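Local coordinates for ankyrin-repeat protein (Cryptosporidium parvum, PDB 2W4S) that probably binds RNA through an all-helical domain of the kind found in PHAX, the transport factor for snRNA and snoRNA, at residues N12-G17 with Q40-A45; K23-R28 with G67-L72; A27-T32 with Q36-L41. All blocks are in the same frame, centred on the assembly; numbering follows the deposited sequence.

From the N terminus, helix 6-18 supplies residues 12-17, and the chain then enters the long helical run 24-50, which supplies four of the six segments. Interaction 3 closes the shortest loop, joining 27-32 to 36-41 around a sharp bend in that run. It nests inside interaction 1, which brings 40-45 back to helix 6-18 and shares Gln40 and Leu41 with it. Interaction 2 crosses interaction 1: it starts at 23-28, on the same stretch as interaction 3, with which it shares Ala27 and Arg28, and closes much later on helix 65-78. Ile14 CD1 lies 3.7 Å from Ser38 O, and Leu41 CB lies 3.7 Å from Phe69 CE1, so the three contacts adjoin one another.

Interaction 1 of 3, residues N12-G17 with Q40-A45; sequences NTIVTG and QLYENA
Ile14 and Tyr42 bring the two backbones closest, with CA atoms 6.4 Å apart, where segments 12-17 and 40-45 run in nearly the same direction at an angle of 23° and an axis separation of 10.6 Å. This is parallel helix-helix packing within the all-helical RNA-binding domain of the PHAX family, and it joins helix 6-18 to the later part of helix 24-50. Tyr42 takes part in every contact between the two segments. CG lies anti to the backbone N (chi1 168°), which throws the phenol across the gap instead of along its own helix, and the side chain meets three residues of the other helix in turn. At its base, CB meets CG1 of Ile14 at 4.1 Å, the two side chains sliding past each other in opposite directions. Halfway along, the CG2 methyl of Thr13 sits 4.0 Å from Tyr42 CE2, its side chain crossing that of the tyrosine at about a right angle. Thr13 thus offers carbon to the ring, while OG1 is hydrogen-bonded to Ile9 O one turn back in its own helix. The far end of the ring reaches the backbone of Gly17, CE1 lying 3.7 Å from Gly17 CA, where the absence of a side chain lets the phenol oxygen come close. The hydroxyl is also part of the dimer: it is hydrogen-bonded to Tyr42 OH of the second subunit, and Thr16 nearby bonds to Glu43 of that subunit, so this buried helix pair lies against the subunit interface. A water completes the arrangement, 2.6 Å from Tyr42 OH and donating a hydrogen bond to Gly17 O at 3.0 Å; it spans the last turn of segment 12-17 and the phenol, whose OH rests 3.2 Å from Gly17 CA.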
loop_
_atom_site.group_PDB
_atom_site.type_symbol
_atom_site.label_atom_id
_atom_site.label_comp_id
_atom_site.label_asym_id
_atom_site.label_seq_id
_atom_site.Cartn_x
_atom_site.Cartn_y
_atom_site.Cartn_z
ATOM N N ASN C 12 2.160 -8.924 0.271
ATOM C CA ASN C 12 3.395 -8.266 0.696
ATOM C C ASN C 12 3.243 -6.776 0.903
ATOM O O ASN C 12 3.762 -6.245 1.875
ATOM C CB ASN C 12 4.553 -8.523 -0.287
ATOM C CG ASN C 12 4.954 -9.974 -0.340
ATOM O OD1 ASN C 12 4.532 -10.775 0.490
ATOM N ND2 ASN C 12 5.754 -10.329 -1.324
ATOM N N THR C 13 2.562 -6.090 -0.007
ATOM C CA THR C 13 2.290 -4.680 0.208
ATOM C C THR C 13 1.615 -4.450 1.566
ATOM O O THR C 13 2.068 -3.599 2.343
ATOM C CB THR C 13 1.408 -4.125 -0.889
ATOM O OG1 THR C 13 2.128 -4.171 -2.122
ATOM C CG2 THR C 13 0.976 -2.676 -0.585
ATOM N N ILE C 14 0.536 -5.186 1.844
ATOM C CA ILE C 14 -0.195 -4.994 3.091
ATOM C C ILE C 14 0.712 -5.395 4.267
ATOM O O ILE C 14 0.798 -4.682 5.278
ATOM C CB ILE C 14 -1.526 -5.810 3.107
ATOM C CG1 ILE C 14 -2.417 -5.396 1.908
ATOM C CG2 ILE C 14 -2.246 -5.666 4.423
ATOM C CD1 ILE C 14 -3.754 -6.064 1.860
ATOM N N VAL C 15 1.405 -6.529 4.115
ATOM C CA VAL C 15 2.291 -7.018 5.171
ATOM C C VAL C 15 3.356 -5.981 5.535
ATOM O O VAL C 15 3.539 -5.678 6.720
ATOM C CB VAL C 15 2.929 -8.398 4.818
ATOM C CG1 VAL C 15 4.109 -8.708 5.716
ATOM C CG2 VAL C 15 1.884 -9.515 4.925
ATOM N N THR C 16 4.037 -5.424 4.526
ATOM C CA THR C 16 5.028 -4.379 4.738
ATOM C C THR C 16 4.392 -3.094 5.276
ATOM O O THR C 16 4.931 -2.451 6.159
ATOM C CB THR C 16 5.785 -4.065 3.436
ATOM O OG1 THR C 16 6.537 -5.213 3.023
ATOM C CG2 THR C 16 6.736 -2.860 3.616
ATOM N N GLY C 17 3.246 -2.725 4.736
ATOM C CA GLY C 17 2.570 -1.522 5.161
ATOM C C GLY C 17 2.095 -1.530 6.599
ATOM O O GLY C 17 2.112 -0.489 7.248
ATOM N N GLN C 40 -8.437 -2.015 -0.051
ATOM C CA GLN C 40 -9.350 -0.975 0.480
ATOM C C GLN C 40 -9.279 -0.858 1.991
ATOM O O GLN C 40 -9.363 0.248 2.524
ATOM C CB GLN C 40 -10.807 -1.221 0.081
ATOM C CG GLN C 40 -11.165 -0.797 -1.334
ATOM C CD GLN C 40 -12.634 -1.096 -1.710
ATOM O OE1 GLN C 40 -12.943 -1.474 -2.857
ATOM N NE2 GLN C 40 -13.539 -0.929 -0.740
ATOM N N LEU C 41 -9.130 -1.991 2.675
ATOM C CA LEU C 41 -8.967 -2.000 4.137
ATOM C C LEU C 41 -7.610 -1.367 4.563
ATOM O O LEU C 41 -7.529 -0.631 5.557
ATOM C CB LEU C 41 -9.077 -3.440 4.634
ATOM C CG LEU C 41 -9.622 -3.840 5.996
ATOM C CD1 LEU C 41 -11.005 -3.222 6.292
ATOM C CD2 LEU C 41 -9.713 -5.340 5.992
ATOM N N TYR C 42 -6.556 -1.680 3.804
ATOM C CA TYR C 42 -5.202 -1.184 4.069
ATOM C C TYR C 42 -5.197 0.323 3.879
ATOM O O TYR C 42 -4.731 1.075 4.740
ATOM C CB TYR C 42 -4.195 -1.887 3.152
ATOM C CG TYR C 42 -2.827 -1.262 3.140
ATOM C CD1 TYR C 42 -2.141 -1.054 4.319
ATOM C CD2 TYR C 42 -2.217 -0.885 1.948
ATOM C CE1 TYR C 42 -0.908 -0.473 4.328
ATOM C CE2 TYR C 42 -0.941 -0.293 1.938
ATOM C CZ TYR C 42 -0.301 -0.095 3.135
ATOM O OH TYR C 42 0.939 0.456 3.193
ATOM N N GLU C 43 -5.794 0.748 2.768
ATOM C CA GLU C 43 -5.976 2.159 2.471
ATOM C C GLU C 43 -6.737 2.902 3.552
ATOM O O GLU C 43 -6.316 4.007 3.959
ATOM C CB GLU C 43 -6.708 2.354 1.155
ATOM C CG GLU C 43 -6.862 3.817 0.870
ATOM C CD GLU C 43 -7.849 4.117 -0.220
ATOM O OE1 GLU C 43 -8.692 3.240 -0.557
ATOM O OE2 GLU C 43 -7.766 5.256 -0.742
ATOM N N ASN C 44 -7.853 2.311 4.000
ATOM C CA ASN C 44 -8.702 2.920 5.019
ATOM C C ASN C 44 -7.984 3.067 6.329
ATOM O O ASN C 44 -8.146 4.077 6.996
ATOM C CB ASN C 44 -10.003 2.145 5.198
ATOM C CG ASN C 44 -10.970 2.361 4.042
ATOM O OD1 ASN C 44 -11.028 3.449 3.464
ATOM N ND2 ASN C 44 -11.709 1.312 3.669
ATOM N N ALA C 45 -7.178 2.064 6.677
ATOM C CA ALA C 45 -6.307 2.091 7.866
ATOM C C ALA C 45 -5.314 3.217 7.744
ATOM O O ALA C 45 -5.034 3.907 8.729
ATOM C CB ALA C 45 -5.565 0.772 8.041
HETATM O O HOH W 1 1.550 1.760 5.378
#

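Interaction 2 of 3, residues K23-R28 with G67-L72; sequences KEFIAR and GVFCYL
Ile26 and Phe69 make the tightest apolar contact between segments 23-28 and 67-72. CD1 of Ile26 lies 3.6 Å from Phe69 CE2 and 4.1 Å from Phe69 CZ, the aliphatic branch crossing the far corner of the ring at a slant. Ile26 holds CG1 beside its backbone N and anti to the carbonyl carbon, and the chain bends again at chi2 (-71°), which brings CD1 to the ring. The aromatic contacts are looser. Phe25 CE2 lies at the edge of the Phe69 ring, near its plane, 4.4 Å from Phe69 CE2. Cys70 adds a sulfur-aromatic contact: SG is 4.0 Å from Phe25 CZ and 5.0 Å from the ring centroid, in an oblique position 54° off the ring normal.

The salt bridge lies within helix 24-50. Arg28 NH1 donates to Glu24 OE2 at 3.0 Å, one turn apart; the acceptor lies close to the guanidinium plane but is met from above its own carboxylate plane. Arg28 NH2 bonds to Ile90 O of helix 84-91, while Glu24 OE1 forms a salt bridge with Lys31 two turns farther along the same helix.

Further apolar neighbours enclose the contact, with Leu11 and Ile14 against Ile26 and Leu18 and Leu41 against Phe69. The two helices run roughly parallel (30°) with axes 13.2 Å apart, and the gap is spanned mainly by Phe25, Ile26 and Phe69, as part of the partly buried helical packing of the PHAX-type RNA-binding domain.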
loop_
_atom_site.group_PDB
_atom_site.type_symbol
_atom_site.label_atom_id
_atom_site.label_comp_id
_atom_site.label_asym_id
_atom_site.label_seq_id
_atom_site.Cartn_x
_atom_site.Cartn_y
_atom_site.Cartn_z
ATOM N N LYS C 23 2.694 -13.042 7.725
ATOM C CA LYS C 23 1.977 -13.252 6.480
ATOM C C LYS C 23 0.738 -14.134 6.443
ATOM O O LYS C 23 -0.205 -13.794 5.727
ATOM C CB LYS C 23 2.732 -13.029 5.150
ATOM C CG LYS C 23 3.861 -13.918 4.699
ATOM C CD LYS C 23 4.128 -13.514 3.222
ATOM C CE LYS C 23 5.302 -14.223 2.581
ATOM N NZ LYS C 23 6.569 -13.522 2.917
ATOM N N GLU C 24 0.669 -15.173 7.276
ATOM C CA GLU C 24 -0.546 -16.007 7.286
ATOM C C GLU C 24 -1.815 -15.291 7.722
ATOM O O GLU C 24 -2.856 -15.474 7.089
ATOM C CB GLU C 24 -0.359 -17.361 7.974
ATOM C CG GLU C 24 -0.389 -18.537 6.958
ATOM C CD GLU C 24 -1.827 -18.961 6.508
ATOM O OE1 GLU C 24 -2.204 -18.755 5.325
ATOM O OE2 GLU C 24 -2.583 -19.532 7.334
ATOM N N PHE C 25 -1.745 -14.435 8.739
ATOM C CA PHE C 25 -2.941 -13.665 9.104
ATOM C C PHE C 25 -3.443 -12.782 7.956
ATOM O O PHE C 25 -4.645 -12.680 7.722
ATOM C CB PHE C 25 -2.765 -12.860 10.411
ATOM C CG PHE C 25 -3.813 -11.785 10.595
ATOM C CD1 PHE C 25 -5.099 -12.088 11.030
ATOM C CD2 PHE C 25 -3.509 -10.458 10.316
ATOM C CE1 PHE C 25 -6.052 -11.068 11.179
ATOM C CE2 PHE C 25 -4.447 -9.457 10.464
ATOM C CZ PHE C 25 -5.714 -9.757 10.889
ATOM N N ILE C 26 -2.538 -12.156 7.225
ATOM C CA ILE C 26 -2.971 -11.356 6.090
ATOM C C ILE C 26 -3.363 -12.255 4.906
ATOM O O ILE C 26 -4.337 -11.970 4.213
ATOM C CB ILE C 26 -1.914 -10.265 5.732
ATOM C CG1 ILE C 26 -1.723 -9.319 6.922
ATOM C CG2 ILE C 26 -2.278 -9.513 4.467
ATOM C CD1 ILE C 26 -2.899 -8.392 7.211
ATOM N N ALA C 27 -2.624 -13.343 4.682
ATOM C CA ALA C 27 -3.047 -14.376 3.713
ATOM C C ALA C 27 -4.509 -14.849 3.925
ATOM O O ALA C 27 -5.272 -15.007 2.972
ATOM C CB ALA C 27 -2.097 -15.560 3.750
ATOM N N ARG C 28 -4.899 -15.063 5.177
ATOM C CA ARG C 28 -6.269 -15.470 5.467
ATOM C C ARG C 28 -7.295 -14.370 5.149
ATOM O O ARG C 28 -8.373 -14.668 4.645
ATOM C CB ARG C 28 -6.390 -16.074 6.879
ATOM C CG ARG C 28 -5.614 -17.425 7.000
ATOM C CD ARG C 28 -5.707 -18.130 8.356
ATOM N NE ARG C 28 -5.425 -17.246 9.485
ATOM C CZ ARG C 28 -4.263 -17.156 10.137
ATOM N NH1 ARG C 28 -3.222 -17.897 9.795
ATOM N NH2 ARG C 28 -4.134 -16.293 11.144
ATOM N N GLY C 67 -3.192 -2.493 14.550
ATOM C CA GLY C 67 -4.385 -2.491 15.376
ATOM C C GLY C 67 -5.573 -1.832 14.699
ATOM O O GLY C 67 -6.717 -2.294 14.862
ATOM N N VAL C 68 -5.307 -0.762 13.936
ATOM C CA VAL C 68 -6.362 -0.051 13.208
ATOM C C VAL C 68 -7.021 -0.997 12.195
ATOM O O VAL C 68 -8.248 -1.124 12.152
ATOM C CB VAL C 68 -5.844 1.241 12.507
ATOM C CG1 VAL C 68 -6.902 1.799 11.542
ATOM C CG2 VAL C 68 -5.456 2.325 13.540
ATOM N N PHE C 69 -6.189 -1.674 11.408
ATOM C CA PHE C 69 -6.614 -2.644 10.393
ATOM C C PHE C 69 -7.470 -3.757 11.018
ATOM O O PHE C 69 -8.465 -4.185 10.429
ATOM C CB PHE C 69 -5.348 -3.192 9.710
ATOM C CG PHE C 69 -5.599 -4.129 8.556
ATOM C CD1 PHE C 69 -5.709 -3.637 7.254
ATOM C CD2 PHE C 69 -5.678 -5.511 8.763
ATOM C CE1 PHE C 69 -5.908 -4.504 6.179
ATOM C CE2 PHE C 69 -5.892 -6.394 7.690
ATOM C CZ PHE C 69 -5.999 -5.887 6.391
ATOM N N CYS C 70 -7.122 -4.198 12.223
ATOM C CA CYS C 70 -7.925 -5.215 12.915
ATOM C C CYS C 70 -9.284 -4.708 13.402
ATOM O O CYS C 70 -10.273 -5.427 13.360
ATOM C CB CYS C 70 -7.159 -5.846 14.084
ATOM S SG CYS C 70 -5.731 -6.774 13.523
ATOM N N TYR C 71 -9.312 -3.480 13.894
ATOM C CA TYR C 71 -10.561 -2.806 14.246
ATOM C C TYR C 71 -11.452 -2.627 13.002
ATOM O O TYR C 71 -12.643 -2.810 13.060
ATOM C CB TYR C 71 -10.227 -1.439 14.886
ATOM C CG TYR C 71 -11.322 -0.426 14.752
ATOM C CD1 TYR C 71 -12.422 -0.476 15.584
ATOM C CD2 TYR C 71 -11.275 0.556 13.778
ATOM C CE1 TYR C 71 -13.464 0.416 15.459
ATOM C CE2 TYR C 71 -12.301 1.466 13.653
ATOM C CZ TYR C 71 -13.401 1.383 14.504
ATOM O OH TYR C 71 -14.454 2.264 14.415
ATOM N N LEU C 72 -10.857 -2.259 11.874
ATOM C CA LEU C 72 -11.591 -2.085 10.618
ATOM C C LEU C 72 -12.152 -3.391 10.054
ATOM O O LEU C 72 -13.218 -3.416 9.457
ATOM C CB LEU C 72 -10.656 -1.467 9.608
ATOM C CG LEU C 72 -10.877 -0.023 9.181
ATOM C CD1 LEU C 72 -11.765 0.745 10.148
ATOM C CD2 LEU C 72 -9.532 0.681 8.887
#

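Interaction 3 of 3, residues A27-T32 with Q36-L41; sequences ARVIKT and QRSLQL
The hydroxyl of Ser38 rests against Val29 and Ile30. Its OG lies 3.4 Å from Ile30 CG1 and 3.6 Å from Val29 CG1, and its CB is 3.9 Å from the same Ile30 CG1. The hydroxyl also reaches the backbone, 3.6 Å from Ile30 CA, so the serine sits low against the turn formed by these two residues. Ile30 and Ser38 are eight positions apart in sequence, yet their CA atoms are 5.9 Å apart, about half the rise of a straight helix over that span. The helical run 24-50 is therefore sharply bent between residues 32 and 36, and this contact fills the inside of the bend.

The serine is positioned from within its own turn. OG stands beside the backbone N, anti to the carbonyl carbon (chi1 -71°), and is hydrogen-bonded to Gly34 O, four residues earlier. On the other arm, Thr32 ties back to Arg28: OG1 donates to Arg28 O at 2.8 Å, tilted 26° from the carbonyl plane, while Thr32 N reaches the same oxygen from the opposite face.

Farther out, neighbouring helices enclose the bend. Glu7 and Leu11 of helix 6-18 pack against Ile30, Ile14 lies against Ser38, and Leu73 of helix 65-78 meets Val29.

Across the bend itself the interaction is close van der Waals packing, with carbon branches of Val29 and Ile30 against a small buried hydroxyl. The polar demand of that hydroxyl is met along its own helix by Gly34 O, which probably lets the two aliphatic side chains pack closely against the hydroxyl.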
loop_
_atom_site.group_PDB
_atom_site.type_symbol
_atom_site.label_atom_id
_atom_site.label_comp_id
_atom_site.label_asym_id
_atom_site.label_seq_id
_atom_site.Cartn_x
_atom_site.Cartn_y
_atom_site.Cartn_z
ATOM N N ALA C 27 -2.624 -13.343 4.682
ATOM C CA ALA C 27 -3.047 -14.376 3.713
ATOM C C ALA C 27 -4.509 -14.849 3.925
ATOM O O ALA C 27 -5.272 -15.007 2.972
ATOM C CB ALA C 27 -2.097 -15.560 3.750
ATOM N N ARG C 28 -4.899 -15.063 5.177
ATOM C CA ARG C 28 -6.269 -15.470 5.467
ATOM C C ARG C 28 -7.295 -14.370 5.149
ATOM O O ARG C 28 -8.373 -14.668 4.645
ATOM C CB ARG C 28 -6.390 -16.074 6.879
ATOM C CG ARG C 28 -5.614 -17.425 7.000
ATOM C CD ARG C 28 -5.707 -18.130 8.356
ATOM N NE ARG C 28 -5.425 -17.246 9.485
ATOM C CZ ARG C 28 -4.263 -17.156 10.137
ATOM N NH1 ARG C 28 -3.222 -17.897 9.795
ATOM N NH2 ARG C 28 -4.134 -16.293 11.144
ATOM N N VAL C 29 -6.956 -13.104 5.372
ATOM C CA VAL C 29 -7.868 -12.012 4.975
ATOM C C VAL C 29 -8.080 -11.960 3.460
ATOM O O VAL C 29 -9.220 -11.871 2.990
ATOM C CB VAL C 29 -7.380 -10.639 5.461
ATOM C CG1 VAL C 29 -8.311 -9.522 4.964
ATOM C CG2 VAL C 29 -7.269 -10.612 6.981
ATOM N N ILE C 30 -6.982 -12.018 2.708
ATOM C CA ILE C 30 -7.019 -12.049 1.235
ATOM C C ILE C 30 -7.812 -13.249 0.707
ATOM O O ILE C 30 -8.652 -13.088 -0.189
ATOM C CB ILE C 30 -5.604 -12.010 0.633
ATOM C CG1 ILE C 30 -5.013 -10.602 0.799
ATOM C CG2 ILE C 30 -5.610 -12.423 -0.834
ATOM C CD1 ILE C 30 -3.514 -10.537 0.646
ATOM N N LYS C 31 -7.562 -14.431 1.282
ATOM C CA LYS C 31 -8.289 -15.646 0.916
ATOM C C LYS C 31 -9.788 -15.485 1.147
ATOM O O LYS C 31 -10.601 -15.984 0.359
ATOM C CB LYS C 31 -7.767 -16.867 1.689
ATOM C CG LYS C 31 -6.576 -17.564 1.029
ATOM C CD LYS C 31 -5.948 -18.654 1.926
ATOM C CE LYS C 31 -4.418 -18.759 1.663
ATOM N NZ LYS C 31 -3.659 -19.335 2.830
ATOM N N THR C 32 -10.152 -14.773 2.209
ATOM C CA THR C 32 -11.556 -14.545 2.552
ATOM C C THR C 32 -12.271 -13.396 1.803
ATOM O O THR C 32 -13.352 -13.612 1.224
ATOM C CB THR C 32 -11.708 -14.339 4.051
ATOM O OG1 THR C 32 -11.101 -15.443 4.734
ATOM C CG2 THR C 32 -13.185 -14.247 4.427
ATOM N N GLN C 36 -8.760 -7.224 -3.737
ATOM C CA GLN C 36 -9.468 -5.975 -3.910
ATOM C C GLN C 36 -9.970 -5.385 -2.585
ATOM O O GLN C 36 -9.618 -4.262 -2.261
ATOM C CB GLN C 36 -10.601 -6.162 -4.913
ATOM C CG GLN C 36 -11.046 -4.903 -5.619
ATOM C CD GLN C 36 -11.742 -5.208 -6.935
ATOM O OE1 GLN C 36 -11.104 -5.592 -7.920
ATOM N NE2 GLN C 36 -13.059 -5.038 -6.957
ATOM N N ARG C 37 -10.764 -6.111 -1.800
ATOM C CA ARG C 37 -11.306 -5.538 -0.545
ATOM C C ARG C 37 -10.222 -5.379 0.534
ATOM O O ARG C 37 -10.266 -4.437 1.332
ATOM C CB ARG C 37 -12.537 -6.332 -0.028
ATOM C CG ARG C 37 -13.768 -6.283 -0.978
ATOM C CD ARG C 37 -14.840 -7.311 -0.601
ATOM N NE ARG C 37 -15.970 -6.746 0.156
ATOM C CZ ARG C 37 -17.213 -6.620 -0.329
ATOM N NH1 ARG C 37 -17.503 -7.028 -1.570
ATOM N NH2 ARG C 37 -18.179 -6.092 0.423
ATOM N N SER C 38 -9.255 -6.297 0.539
ATOM C CA SER C 38 -8.054 -6.207 1.371
ATOM C C SER C 38 -7.285 -4.876 1.198
ATOM O O SER C 38 -6.933 -4.222 2.187
ATOM C CB SER C 38 -7.134 -7.365 1.051
ATOM O OG SER C 38 -7.685 -8.563 1.537
ATOM N N LEU C 39 -7.051 -4.471 -0.052
ATOM C CA LEU C 39 -6.351 -3.219 -0.318
ATOM C C LEU C 39 -7.126 -2.010 0.174
ATOM O O LEU C 39 -6.536 -1.098 0.764
ATOM C CB LEU C 39 -5.990 -3.061 -1.803
ATOM C CG LEU C 39 -4.564 -3.361 -2.283
ATOM C CD1 LEU C 39 -4.419 -2.976 -3.753
ATOM C CD2 LEU C 39 -3.501 -2.638 -1.455
ATOM N N GLN C 40 -8.437 -2.015 -0.051
ATOM C CA GLN C 40 -9.350 -0.975 0.480
ATOM C C GLN C 40 -9.279 -0.858 1.991
ATOM O O GLN C 40 -9.363 0.248 2.524
ATOM C CB GLN C 40 -10.807 -1.221 0.081
ATOM C CG GLN C 40 -11.165 -0.797 -1.334
ATOM C CD GLN C 40 -12.634 -1.096 -1.710
ATOM O OE1 GLN C 40 -12.943 -1.474 -2.857
ATOM N NE2 GLN C 40 -13.539 -0.929 -0.740
ATOM N N LEU C 41 -9.130 -1.991 2.675
ATOM C CA LEU C 41 -8.967 -2.000 4.137
ATOM C C LEU C 41 -7.610 -1.367 4.563
ATOM O O LEU C 41 -7.529 -0.631 5.557
ATOM C CB LEU C 41 -9.077 -3.440 4.634
ATOM C CG LEU C 41 -9.622 -3.840 5.996
ATOM C CD1 LEU C 41 -11.005 -3.222 6.292
ATOM C CD2 LEU C 41 -9.713 -5.340 5.992
#